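Local coordinates for probable ribosomal RNA small subunit methyltransferase (Thermus thermophilus, PDB 3DMH), which transfers a methyl group from S-adenosylmethionine to the N2 amino group of a guanosine in 16S ribosomal RNA, at residues 126-132 against 174-180; 104-109 against 135-139; 248-253 against 278-282. All coordinates share one frame; numbering follows the deposited sequence.

How the interactions relate
Interactions 1 and 2 belong to one sheet-and-helix half of the chain, and interaction 3 lies in the other half, which holds the cofactor. The first two have centres about 14 Å apart and alternate along the sequence: strand 102-108 leads into helix 115-128, whose end enters interaction 1 before the chain returns as strand 133-140. They touch where Leu129 CD2 packs 3.6 Å from Val105 CG2. Interaction 3 stands apart, its centre about 42 Å from that of interaction 1 and about 38 Å from that of interaction 2. It alone approaches a ligand: the side chain of Thr248 is about 6 Å from the bound S-adenosylmethionine, whereas interactions 1 and 2 are away from the annotated sites.

Interaction 1 (126-132 against 174-180); sequences ARALRMG and EKEKEAP
Lys175 reaches Ala126 and Leu129 with its side chain fully extended: CG starts opposite the backbone N (chi1 -172°), and the straight chain beyond it carries the ammonium to the C-terminal end of helix 115-128. This helix packs on a Rossmann-like sheet, and the contact ties its end to the loop that follows strand 168-174. Lys175 NZ donates to Leu129 O at 2.8 Å and to Ala126 O at 2.9 Å, each time tilted from the carbonyl plane, so two bonds grip the buried ammonium. Its positive charge would probably be favoured by the carbonyls gathered at the helix end. Further back, Lys175 CD lies against Leu129, 3.8 Å from Leu129 CB.

Beside this, Ala179 sets its methyl against the helix, CB to CB of Ala126 at 3.9 Å. Arg127 passes over this methyl and bends at chi3 (56°), which swings its guanidinium toward Pro180. There NH1 meets Pro180 O at 2.7 Å; the oxygen lies in the guanidinium plane, yet the donor sits well above the carbonyl plane. At the other end Met131 folds back, bent at both chi2 and chi3, and crosses Glu178 at about a right angle. Its CE rests 3.5 Å from Glu178 OE1, while SD lies against the backbone of Lys175 and Glu176.

Gly132 has a positive phi (86°), at which a beta carbon would be jammed against the carbonyl oxygen of Met131 and would strike the Arg130 guanidinium. Arg130 also makes a salt bridge to Asp103 through NE, while its NH1 donates to Met131 O. At this corner of the chain, Gly132 N donates a backbone hydrogen bond to Lys175 O, 2.9 Å away.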
ATOM      1  N   ALA A 126      -3.546   6.291  20.602  1.00 18.71           N
ATOM      2  CA  ALA A 126      -4.104   6.590  21.930  1.00 18.65           C
ATOM      3  C   ALA A 126      -4.213   5.325  22.796  1.00 19.95           C
ATOM      4  O   ALA A 126      -3.873   5.343  23.984  1.00 19.61           O
ATOM      5  CB  ALA A 126      -5.447   7.298  21.796  1.00 19.58           C
ATOM      6  N   ARG A 127      -4.657   4.228  22.186  1.00 19.34           N
ATOM      7  CA  ARG A 127      -4.781   2.943  22.876  1.00 20.82           C
ATOM      8  C   ARG A 127      -3.429   2.325  23.250  1.00 20.09           C
ATOM      9  O   ARG A 127      -3.297   1.722  24.322  1.00 20.85           O
ATOM     10  CB  ARG A 127      -5.606   1.967  22.030  1.00 20.39           C
ATOM     11  CG  ARG A 127      -7.033   2.459  21.774  1.00 22.26           C
ATOM     12  CD  ARG A 127      -7.920   1.416  21.082  1.00 23.10           C
ATOM     13  NE  ARG A 127      -7.990   0.159  21.826  1.00 26.51           N
ATOM     14  CZ  ARG A 127      -8.835  -0.071  22.829  1.00 27.88           C
ATOM     15  NH1 ARG A 127      -9.692   0.869  23.212  1.00 27.62           N
ATOM     16  NH2 ARG A 127      -8.819  -1.245  23.449  1.00 29.80           N
ATOM     17  N   ALA A 128      -2.432   2.476  22.372  1.00 19.39           N
ATOM     18  CA  ALA A 128      -1.113   1.894  22.594  1.00 19.31           C
ATOM     19  C   ALA A 128      -0.386   2.486  23.790  1.00 19.15           C
ATOM     20  O   ALA A 128       0.420   1.804  24.427  1.00 19.88           O
ATOM     21  CB  ALA A 128      -0.259   2.059  21.331  1.00 19.55           C
ATOM     22  N   LEU A 129      -0.636   3.762  24.047  1.00 18.39           N
ATOM     23  CA  LEU A 129       0.040   4.498  25.105  1.00 18.97           C
ATOM     24  C   LEU A 129      -0.470   4.117  26.490  1.00 18.85           C
ATOM     25  O   LEU A 129      -1.674   3.963  26.698  1.00 19.63           O
ATOM     26  CB  LEU A 129      -0.135   6.014  24.896  1.00 18.83           C
ATOM     27  CG  LEU A 129       0.694   6.647  23.756  1.00 19.28           C
ATOM     28  CD1 LEU A 129       0.279   8.106  23.557  1.00 19.78           C
ATOM     29  CD2 LEU A 129       2.190   6.542  24.024  1.00 18.65           C
ATOM     30  N   ARG A 130       0.450   3.993  27.442  1.00 19.28           N
ATOM     31  CA  ARG A 130       0.091   4.004  28.860  1.00 19.71           C
ATOM     32  C   ARG A 130      -0.435   5.386  29.215  1.00 19.65           C
ATOM     33  O   ARG A 130      -0.194   6.354  28.504  1.00 20.10           O
ATOM     34  CB  ARG A 130       1.315   3.696  29.731  1.00 19.92           C
ATOM     35  CG  ARG A 130       2.384   4.793  29.705  1.00 22.15           C
ATOM     36  CD  ARG A 130       3.393   4.647  30.816  1.00 24.60           C
ATOM     37  NE  ARG A 130       4.524   5.575  30.689  1.00 25.77           N
ATOM     38  CZ  ARG A 130       4.534   6.837  31.124  1.00 26.80           C
ATOM     39  NH1 ARG A 130       3.461   7.364  31.709  1.00 26.74           N
ATOM     40  NH2 ARG A 130       5.628   7.577  30.982  1.00 27.50           N
ATOM     41  N   MET A 131      -1.129   5.501  30.339  1.00 19.48           N
ATOM     42  CA  MET A 131      -1.493   6.822  30.815  1.00 19.83           C
ATOM     43  C   MET A 131      -0.227   7.642  31.049  1.00 19.40           C
ATOM     44  O   MET A 131       0.731   7.144  31.644  1.00 19.37           O
ATOM     45  CB  MET A 131      -2.284   6.700  32.117  1.00 19.72           C
ATOM     46  CG  MET A 131      -2.996   7.985  32.568  1.00 22.29           C
ATOM     47  SD  MET A 131      -4.160   8.666  31.360  1.00 23.03           S
ATOM     48  CE  MET A 131      -5.271   7.301  31.069  1.00 24.29           C
ATOM     49  N   GLY A 132      -0.221   8.886  30.572  1.00 18.90           N
ATOM     50  CA  GLY A 132       0.955   9.756  30.707  1.00 18.97           C
ATOM     51  C   GLY A 132       1.987   9.592  29.594  1.00 18.99           C
ATOM     52  O   GLY A 132       2.986  10.308  29.556  1.00 19.76           O
ATOM     53  N   GLU A 174       0.256  14.459  25.020  1.00 19.10           N
ATOM     54  CA  GLU A 174       0.278  13.622  26.222  1.00 20.22           C
ATOM     55  C   GLU A 174      -1.066  12.915  26.417  1.00 20.02           C
ATOM     56  O   GLU A 174      -2.117  13.549  26.312  1.00 20.02           O
ATOM     57  CB  GLU A 174       0.579  14.490  27.454  1.00 20.12           C
ATOM     58  CG  GLU A 174       0.772  13.697  28.723  1.00 21.42           C
ATOM     59  CD  GLU A 174       1.132  14.564  29.929  1.00 22.43           C
ATOM     60  OE1 GLU A 174       1.788  15.614  29.748  1.00 26.79           O
ATOM     61  OE2 GLU A 174       0.768  14.186  31.058  1.00 26.44           O
ATOM     62  N   LYS A 175      -1.030  11.618  26.724  1.00 20.13           N
ATOM     63  CA  LYS A 175      -2.251  10.885  27.071  1.00 20.34           C
ATOM     64  C   LYS A 175      -2.662  11.260  28.492  1.00 21.12           C
ATOM     65  O   LYS A 175      -1.979  10.921  29.462  1.00 20.63           O
ATOM     66  CB  LYS A 175      -2.057   9.370  26.958  1.00 20.56           C
ATOM     67  CG  LYS A 175      -3.363   8.585  27.126  1.00 20.29           C
ATOM     68  CD  LYS A 175      -3.170   7.108  26.837  1.00 19.96           C
ATOM     69  CE  LYS A 175      -4.399   6.305  27.192  1.00 17.92           C
ATOM     70  NZ  LYS A 175      -4.268   4.883  26.777  1.00 19.91           N
ATOM     71  N   GLU A 176      -3.779  11.966  28.595  1.00 21.89           N
ATOM     72  CA  GLU A 176      -4.276  12.445  29.892  1.00 23.29           C
ATOM     73  C   GLU A 176      -5.636  11.832  30.221  1.00 23.89           C
ATOM     74  O   GLU A 176      -6.172  11.993  31.338  1.00 23.25           O
ATOM     75  CB  GLU A 176      -4.354  13.978  29.899  1.00 23.30           C
ATOM     76  CG  GLU A 176      -3.013  14.683  29.725  1.00 24.41           C
ATOM     77  CD  GLU A 176      -3.083  16.174  30.017  1.00 24.71           C
ATOM     78  OE1 GLU A 176      -3.047  16.540  31.205  1.00 27.37           O
ATOM     79  OE2 GLU A 176      -3.170  16.979  29.066  1.00 26.59           O
ATOM     80  N   LYS A 177      -6.189  11.129  29.241  1.00 24.87           N
ATOM     81  CA  LYS A 177      -7.518  10.539  29.341  1.00 26.19           C
ATOM     82  C   LYS A 177      -7.559   9.145  28.721  1.00 26.38           C
ATOM     83  O   LYS A 177      -6.686   8.773  27.925  1.00 25.08           O
ATOM     84  CB  LYS A 177      -8.560  11.442  28.665  1.00 26.11           C
ATOM     85  CG  LYS A 177      -8.586  11.320  27.146  1.00 26.89           C
ATOM     86  CD  LYS A 177      -9.615  12.236  26.510  1.00 27.22           C
ATOM     87  CE  LYS A 177      -9.150  13.682  26.507  1.00 28.34           C
ATOM     88  NZ  LYS A 177     -10.235  14.547  25.982  1.00 28.28           N
ATOM     89  N   GLU A 178      -8.599   8.393  29.067  1.00 27.68           N
ATOM     90  CA  GLU A 178      -8.781   7.040  28.563  1.00 29.06           C
ATOM     91  C   GLU A 178      -9.072   7.036  27.068  1.00 29.34           C
ATOM     92  O   GLU A 178      -9.861   7.845  26.573  1.00 28.91           O
ATOM     93  CB  GLU A 178      -9.913   6.341  29.322  1.00 29.86           C
ATOM     94  CG  GLU A 178      -9.517   4.970  29.848  1.00 32.31           C
ATOM     95  CD  GLU A 178      -8.295   5.033  30.756  1.00 34.74           C
ATOM     96  OE1 GLU A 178      -7.247   4.473  30.371  1.00 36.18           O
ATOM     97  OE2 GLU A 178      -8.378   5.656  31.842  1.00 35.79           O
ATOM     98  N   ALA A 179      -8.416   6.127  26.350  1.00 29.85           N
ATOM     99  CA  ALA A 179      -8.655   5.964  24.929  1.00 30.64           C
ATOM    100  C   ALA A 179     -10.011   5.296  24.673  1.00 31.06           C
ATOM    101  O   ALA A 179     -10.409   4.397  25.423  1.00 31.22           O
ATOM    102  CB  ALA A 179      -7.534   5.147  24.307  1.00 30.99           C
ATOM    103  N   PRO A 180     -10.708   5.719  23.602  1.00 31.80           N
ATOM    104  CA  PRO A 180     -11.955   5.054  23.215  1.00 31.76           C
ATOM    105  C   PRO A 180     -11.715   3.688  22.564  1.00 32.07           C
ATOM    106  O   PRO A 180     -10.552   3.310  22.311  1.00 32.05           O
ATOM    107  CB  PRO A 180     -12.542   6.012  22.176  1.00 31.55           C
ATOM    108  CG  PRO A 180     -11.341   6.618  21.533  1.00 32.84           C
ATOM    109  CD  PRO A 180     -10.384   6.827  22.683  1.00 31.62           C
TER

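Interaction 2 (104-109 against 135-139); sequences LVVLAL and LYLAG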
ATOM      1  N   LEU A 104       5.870   5.930  24.345  1.00 17.74           N
ATOM      2  CA  LEU A 104       5.979   6.905  23.273  1.00 18.05           C
ATOM      3  C   LEU A 104       5.496   6.308  21.975  1.00 18.06           C
ATOM      4  O   LEU A 104       5.839   5.168  21.671  1.00 18.67           O
ATOM      5  CB  LEU A 104       7.453   7.317  23.115  1.00 17.76           C
ATOM      6  CG  LEU A 104       7.776   8.449  22.140  1.00 18.01           C
ATOM      7  CD1 LEU A 104       7.197   9.774  22.590  1.00 20.21           C
ATOM      8  CD2 LEU A 104       9.296   8.585  21.972  1.00 18.82           C
ATOM      9  N   VAL A 105       4.710   7.076  21.224  1.00 17.07           N
ATOM     10  CA  VAL A 105       4.298   6.654  19.874  1.00 17.42           C
ATOM     11  C   VAL A 105       4.753   7.706  18.872  1.00 17.07           C
ATOM     12  O   VAL A 105       4.709   8.906  19.149  1.00 17.48           O
ATOM     13  CB  VAL A 105       2.759   6.409  19.799  1.00 17.74           C
ATOM     14  CG1 VAL A 105       2.298   6.144  18.358  1.00 18.75           C
ATOM     15  CG2 VAL A 105       2.375   5.251  20.679  1.00 18.28           C
ATOM     16  N   VAL A 106       5.198   7.236  17.704  1.00 17.66           N
ATOM     17  CA  VAL A 106       5.549   8.114  16.595  1.00 18.58           C
ATOM     18  C   VAL A 106       4.585   7.839  15.444  1.00 18.88           C
ATOM     19  O   VAL A 106       4.417   6.690  15.033  1.00 18.70           O
ATOM     20  CB  VAL A 106       7.007   7.895  16.147  1.00 18.90           C
ATOM     21  CG1 VAL A 106       7.310   8.762  14.923  1.00 19.41           C
ATOM     22  CG2 VAL A 106       7.972   8.265  17.314  1.00 18.40           C
ATOM     23  N   LEU A 107       3.923   8.885  14.942  1.00 18.27           N
ATOM     24  CA  LEU A 107       2.986   8.706  13.827  1.00 18.36           C
ATOM     25  C   LEU A 107       3.129   9.841  12.821  1.00 18.56           C
ATOM     26  O   LEU A 107       2.693  10.987  13.068  1.00 19.51           O
ATOM     27  CB  LEU A 107       1.535   8.609  14.332  1.00 18.74           C
ATOM     28  CG  LEU A 107       0.421   8.570  13.285  1.00 18.81           C
ATOM     29  CD1 LEU A 107       0.554   7.309  12.429  1.00 18.60           C
ATOM     30  CD2 LEU A 107      -0.902   8.575  13.986  1.00 20.47           C
ATOM     31  N   ALA A 108       3.803   9.535  11.708  1.00 18.38           N
ATOM     32  CA  ALA A 108       3.682  10.352  10.508  1.00 18.65           C
ATOM     33  C   ALA A 108       2.273  10.094   9.953  1.00 18.88           C
ATOM     34  O   ALA A 108       1.920   8.952   9.643  1.00 20.15           O
ATOM     35  CB  ALA A 108       4.757   9.959   9.483  1.00 20.11           C
ATOM     36  N   LEU A 109       1.460  11.137   9.874  1.00 19.17           N
ATOM     37  CA  LEU A 109       0.076  10.979   9.422  1.00 19.01           C
ATOM     38  C   LEU A 109      -0.011  10.358   8.035  1.00 19.46           C
ATOM     39  O   LEU A 109       0.541  10.910   7.077  1.00 19.28           O
ATOM     40  CB  LEU A 109      -0.619  12.331   9.397  1.00 19.45           C
ATOM     41  CG  LEU A 109      -0.960  12.800  10.804  1.00 18.87           C
ATOM     42  CD1 LEU A 109      -1.136  14.336  10.829  1.00 20.25           C
ATOM     43  CD2 LEU A 109      -2.208  12.111  11.283  1.00 20.64           C
ATOM     44  N   LEU A 135       2.806  11.235  22.313  1.00 17.08           N
ATOM     45  CA  LEU A 135       2.668  10.961  20.883  1.00 17.48           C
ATOM     46  C   LEU A 135       3.321  12.079  20.086  1.00 18.19           C
ATOM     47  O   LEU A 135       2.986  13.256  20.258  1.00 17.47           O
ATOM     48  CB  LEU A 135       1.187  10.851  20.496  1.00 17.57           C
ATOM     49  CG  LEU A 135       0.839  10.866  19.003  1.00 17.07           C
ATOM     50  CD1 LEU A 135       1.408   9.647  18.253  1.00 18.48           C
ATOM     51  CD2 LEU A 135      -0.680  10.943  18.781  1.00 17.45           C
ATOM     52  N   TYR A 136       4.257  11.710  19.215  1.00 18.08           N
ATOM     53  CA  TYR A 136       4.766  12.633  18.204  1.00 18.42           C
ATOM     54  C   TYR A 136       3.917  12.438  16.972  1.00 18.80           C
ATOM     55  O   TYR A 136       3.826  11.321  16.458  1.00 18.99           O
ATOM     56  CB  TYR A 136       6.217  12.309  17.824  1.00 19.07           C
ATOM     57  CG  TYR A 136       7.239  12.875  18.760  1.00 19.06           C
ATOM     58  CD1 TYR A 136       7.585  14.232  18.723  1.00 20.05           C
ATOM     59  CD2 TYR A 136       7.875  12.062  19.686  1.00 18.38           C
ATOM     60  CE1 TYR A 136       8.537  14.758  19.594  1.00 21.22           C
ATOM     61  CE2 TYR A 136       8.826  12.571  20.567  1.00 21.15           C
ATOM     62  CZ  TYR A 136       9.154  13.912  20.520  1.00 21.19           C
ATOM     63  OH  TYR A 136      10.108  14.397  21.392  1.00 23.40           O
ATOM     64  N   LEU A 137       3.265  13.514  16.542  1.00 18.24           N
ATOM     65  CA  LEU A 137       2.356  13.469  15.404  1.00 18.64           C
ATOM     66  C   LEU A 137       2.884  14.404  14.330  1.00 18.96           C
ATOM     67  O   LEU A 137       3.037  15.598  14.565  1.00 19.40           O
ATOM     68  CB  LEU A 137       0.945  13.904  15.842  1.00 18.64           C
ATOM     69  CG  LEU A 137      -0.151  13.728  14.795  1.00 19.12           C
ATOM     70  CD1 LEU A 137      -0.503  12.258  14.613  1.00 21.43           C
ATOM     71  CD2 LEU A 137      -1.363  14.559  15.206  1.00 19.76           C
ATOM     72  N   ALA A 138       3.170  13.878  13.138  1.00 19.00           N
ATOM     73  CA  ALA A 138       3.735  14.737  12.104  1.00 19.01           C
ATOM     74  C   ALA A 138       2.882  14.731  10.848  1.00 19.31           C
ATOM     75  O   ALA A 138       2.236  13.739  10.515  1.00 18.72           O
ATOM     76  CB  ALA A 138       5.167  14.303  11.752  1.00 19.88           C
ATOM     77  N   GLY A 139       2.872  15.850  10.133  1.00 19.47           N
ATOM     78  CA  GLY A 139       2.123  15.876   8.883  1.00 19.64           C
ATOM     79  C   GLY A 139       2.264  17.182   8.135  1.00 20.15           C
ATOM     80  O   GLY A 139       3.259  17.897   8.293  1.00 20.01           O
TER
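Val105 O accepts from Tyr136 N at 2.8 Å, the first of four backbone bonds that join two parallel strands in register. The ladder continues as Tyr136 O takes Leu107 N, Leu107 O takes Ala138 N, and Ala138 O takes Leu109 N at 2.8 Å in the straightest of the four (174° at the hydrogen). Between them, the alpha C-H of Leu135 and that of Leu137 point at Val105 O and Leu107 O, so both carbonyls have a weaker second contact.

Side chains alternate between the two faces. On one, Leu135 CD1 lodges 3.6 Å from Val105 CG1 and also meets Leu107 CB, bridging two residues of the facing strand. Leu107 and Leu137 run side by side in the same direction, with Leu107 CD2 at 3.8 Å from Leu137 CD1. Leu109 swings in from the end of its strand and lays CD2 3.7 Å from that same Leu137 CD1; its CG and CD1 lie close to Ala138 O. Gly139 suits this place, since a beta carbon there would collide with Leu109 CD1.

On the other face the Tyr136 ring, turned beside its own backbone N (chi1 -83°), receives the Leu104 methyl CD1 obliquely, 3.8 Å from CD2 of the ring. The phenol OH is held by a hydrogen bond with the backbone N of Glu43.

The pair forms a beta-alpha-beta crossover whose connecting helix 115-128 packs on the face of Val105, Leu107 and Leu137, with helix 145-156 beside it against Leu135 and Leu137. Helix 33-41 lies over Val106, Ala108 and Ala138 on the opposite face. Within the Rossmann-like sheet, strand 48-51 flanks 102-108, and antiparallel 168-174 follows 133-140.

Interaction 3 (248-253 against 278-282); sequences TLPLAR and NALKA
Arg253 and Leu280 meet at about a right angle, the guanidinium turning an edge toward the leucine: Leu280 CD2 lies 3.4 Å from Arg253 NE, near the plane of the group. The contact belongs to the Rossmann-like methyltransferase domain and sets helix 248-253 against a Schellman motif that ends helix 265-277. Ala279, with positive phi, turns the chain there, and Leu280 N bonds back to Leu275 O, which directs the leucine at the neighbouring helix.

The two methyls of Leu280 divide the work. CD2 takes the Arg253 side, while Leu280 CD1 presses on Leu249, close to its CG and 3.5 Å from Leu249 O. Leu249 crosses Asn278 at about a right angle too, its CD2 touching Asn278 ND2 at 3.5 Å. That amide nitrogen is already engaged by the carbonyls of Gly274 and Thr199, which hold the flat group in place. Tyr198, from strand 196-202, packs on Leu249 and Arg253.

Arg253 CG leaves opposite the backbone N, and bends at chi2 and chi3 bring the guanidinium edge alongside Leu280. NH2 thereby meets Asn278 O in the carbonyl plane, on a lone pair, at 3.0 Å, though the bond is bent (139° at the hydrogen). The guanidinium and amide planes stand 43° apart. A water lies between Arg253 NH2 and Asn278 OD1, though its 2.5 Å approach to NH2 is short enough to leave the details of that link doubtful. With an alanine here, Asn278 O would probably lose its charged donor, and Leu280 CD2 its neighbour at NE.

Thr248 OG1 hydrogen-bonds to Asp239, while the other branch of the threonine, CG2, lies 4.1 Å from Ala282 CB.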
ATOM      1  N   THR A 248      -9.500  -9.595  -9.267  1.00 20.52           N
ATOM      2  CA  THR A 248      -9.239 -10.930  -8.728  1.00 20.58           C
ATOM      3  C   THR A 248     -10.501 -11.775  -8.589  1.00 20.53           C
ATOM      4  O   THR A 248     -10.520 -12.930  -9.002  1.00 20.68           O
ATOM      5  CB  THR A 248      -8.594 -10.830  -7.332  1.00 20.51           C
ATOM      6  OG1 THR A 248      -7.650  -9.732  -7.297  1.00 25.04           O
ATOM      7  CG2 THR A 248      -7.954 -12.179  -6.935  1.00 23.31           C
ATOM      8  N   LEU A 249     -11.537 -11.203  -7.992  1.00 19.92           N
ATOM      9  CA  LEU A 249     -12.759 -11.981  -7.720  1.00 19.96           C
ATOM     10  C   LEU A 249     -13.457 -12.425  -9.004  1.00 20.15           C
ATOM     11  O   LEU A 249     -13.736 -13.622  -9.155  1.00 19.95           O
ATOM     12  CB  LEU A 249     -13.719 -11.247  -6.761  1.00 20.52           C
ATOM     13  CG  LEU A 249     -13.557 -11.590  -5.268  1.00 19.58           C
ATOM     14  CD1 LEU A 249     -12.237 -11.085  -4.688  1.00 21.81           C
ATOM     15  CD2 LEU A 249     -14.727 -11.038  -4.461  1.00 20.66           C
ATOM     16  N   PRO A 250     -13.731 -11.480  -9.938  1.00 20.01           N
ATOM     17  CA  PRO A 250     -14.345 -11.898 -11.210  1.00 20.17           C
ATOM     18  C   PRO A 250     -13.515 -12.935 -11.959  1.00 19.98           C
ATOM     19  O   PRO A 250     -14.074 -13.905 -12.453  1.00 20.85           O
ATOM     20  CB  PRO A 250     -14.420 -10.593 -12.006  1.00 19.82           C
ATOM     21  CG  PRO A 250     -14.526  -9.548 -10.968  1.00 20.45           C
ATOM     22  CD  PRO A 250     -13.589 -10.016  -9.878  1.00 21.06           C
ATOM     23  N   LEU A 251     -12.192 -12.749 -12.028  1.00 19.95           N
ATOM     24  CA  LEU A 251     -11.371 -13.738 -12.728  1.00 20.56           C
ATOM     25  C   LEU A 251     -11.409 -15.121 -12.058  1.00 20.66           C
ATOM     26  O   LEU A 251     -11.412 -16.146 -12.755  1.00 20.62           O
ATOM     27  CB  LEU A 251      -9.940 -13.232 -12.930  1.00 20.67           C
ATOM     28  CG  LEU A 251      -9.842 -12.045 -13.905  1.00 21.11           C
ATOM     29  CD1 LEU A 251      -8.466 -11.409 -13.795  1.00 23.44           C
ATOM     30  CD2 LEU A 251     -10.163 -12.441 -15.361  1.00 22.07           C
ATOM     31  N   ALA A 252     -11.468 -15.154 -10.724  1.00 20.89           N
ATOM     32  CA  ALA A 252     -11.621 -16.424  -9.987  1.00 21.20           C
ATOM     33  C   ALA A 252     -12.983 -17.030 -10.272  1.00 21.44           C
ATOM     34  O   ALA A 252     -13.104 -18.243 -10.481  1.00 21.76           O
ATOM     35  CB  ALA A 252     -11.446 -16.223  -8.486  1.00 21.48           C
ATOM     36  N   ARG A 253     -14.004 -16.174 -10.284  1.00 22.04           N
ATOM     37  CA  ARG A 253     -15.373 -16.618 -10.598  1.00 22.05           C
ATOM     38  C   ARG A 253     -15.467 -17.221 -12.005  1.00 23.04           C
ATOM     39  O   ARG A 253     -16.205 -18.187 -12.225  1.00 22.62           O
ATOM     40  CB  ARG A 253     -16.371 -15.465 -10.416  1.00 22.21           C
ATOM     41  CG  ARG A 253     -17.865 -15.776 -10.683  1.00 23.58           C
ATOM     42  CD  ARG A 253     -18.430 -16.864  -9.789  1.00 29.04           C
ATOM     43  NE  ARG A 253     -18.414 -16.549  -8.358  1.00 32.96           N
ATOM     44  CZ  ARG A 253     -19.219 -15.679  -7.749  1.00 35.17           C
ATOM     45  NH1 ARG A 253     -20.121 -14.982  -8.441  1.00 37.53           N
ATOM     46  NH2 ARG A 253     -19.118 -15.505  -6.434  1.00 34.71           N
ATOM     47  N   ASN A 278     -17.453 -14.522  -0.933  1.00 21.16           N
ATOM     48  CA  ASN A 278     -18.023 -14.845  -2.240  1.00 21.88           C
ATOM     49  C   ASN A 278     -17.877 -16.337  -2.657  1.00 22.42           C
ATOM     50  O   ASN A 278     -18.083 -16.651  -3.845  1.00 22.45           O
ATOM     51  CB  ASN A 278     -17.469 -13.875  -3.304  1.00 21.61           C
ATOM     52  CG  ASN A 278     -17.982 -12.443  -3.114  1.00 21.19           C
ATOM     53  OD1 ASN A 278     -18.993 -12.052  -3.714  1.00 23.72           O
ATOM     54  ND2 ASN A 278     -17.325 -11.673  -2.243  1.00 19.70           N
ATOM     55  N   ALA A 279     -17.478 -17.223  -1.697  1.00 24.14           N
ATOM     56  CA  ALA A 279     -17.284 -18.666  -2.009  1.00 23.51           C
ATOM     57  C   ALA A 279     -16.308 -18.903  -3.145  1.00 24.35           C
ATOM     58  O   ALA A 279     -16.490 -19.739  -4.040  1.00 22.76           O
ATOM     59  CB  ALA A 279     -18.631 -19.383  -2.251  1.00 24.98           C
ATOM     60  N   LEU A 280     -15.227 -18.110  -3.105  1.00 22.95           N
ATOM     61  CA  LEU A 280     -14.151 -18.091  -4.154  1.00 23.43           C
ATOM     62  C   LEU A 280     -12.742 -18.354  -3.614  1.00 23.26           C
ATOM     63  O   LEU A 280     -12.428 -17.967  -2.490  1.00 24.10           O
ATOM     64  CB  LEU A 280     -14.131 -16.740  -4.892  1.00 23.32           C
ATOM     65  CG  LEU A 280     -15.305 -16.396  -5.824  1.00 22.36           C
ATOM     66  CD1 LEU A 280     -15.259 -14.944  -6.279  1.00 23.54           C
ATOM     67  CD2 LEU A 280     -15.328 -17.338  -7.035  1.00 22.19           C
ATOM     68  N   LYS A 281     -11.884 -18.981  -4.424  1.00 23.59           N
ATOM     69  CA  LYS A 281     -10.507 -19.304  -4.004  1.00 24.18           C
ATOM     70  C   LYS A 281      -9.473 -18.621  -4.888  1.00 23.77           C
ATOM     71  O   LYS A 281      -9.553 -18.660  -6.117  1.00 24.27           O
ATOM     72  CB  LYS A 281     -10.261 -20.830  -4.019  1.00 24.92           C
ATOM     73  CG  LYS A 281     -10.865 -21.617  -2.845  1.00 26.68           C
ATOM     74  CD  LYS A 281     -12.359 -21.854  -3.026  1.00 31.44           C
ATOM     75  CE  LYS A 281     -12.984 -22.489  -1.794  1.00 31.51           C
ATOM     76  NZ  LYS A 281     -14.446 -22.223  -1.768  1.00 34.44           N
ATOM     77  N   ALA A 282      -8.504 -17.992  -4.235  1.00 22.78           N
ATOM     78  CA  ALA A 282      -7.339 -17.406  -4.901  1.00 22.22           C
ATOM     79  C   ALA A 282      -6.237 -17.207  -3.877  1.00 22.32           C
ATOM     80  O   ALA A 282      -6.497 -17.183  -2.665  1.00 22.77           O
ATOM     81  CB  ALA A 282      -7.698 -16.071  -5.575  1.00 22.07           C
TER
HETATM   82  O   HOH W   1     -20.395 -13.670  -5.237  0.60 31.95           O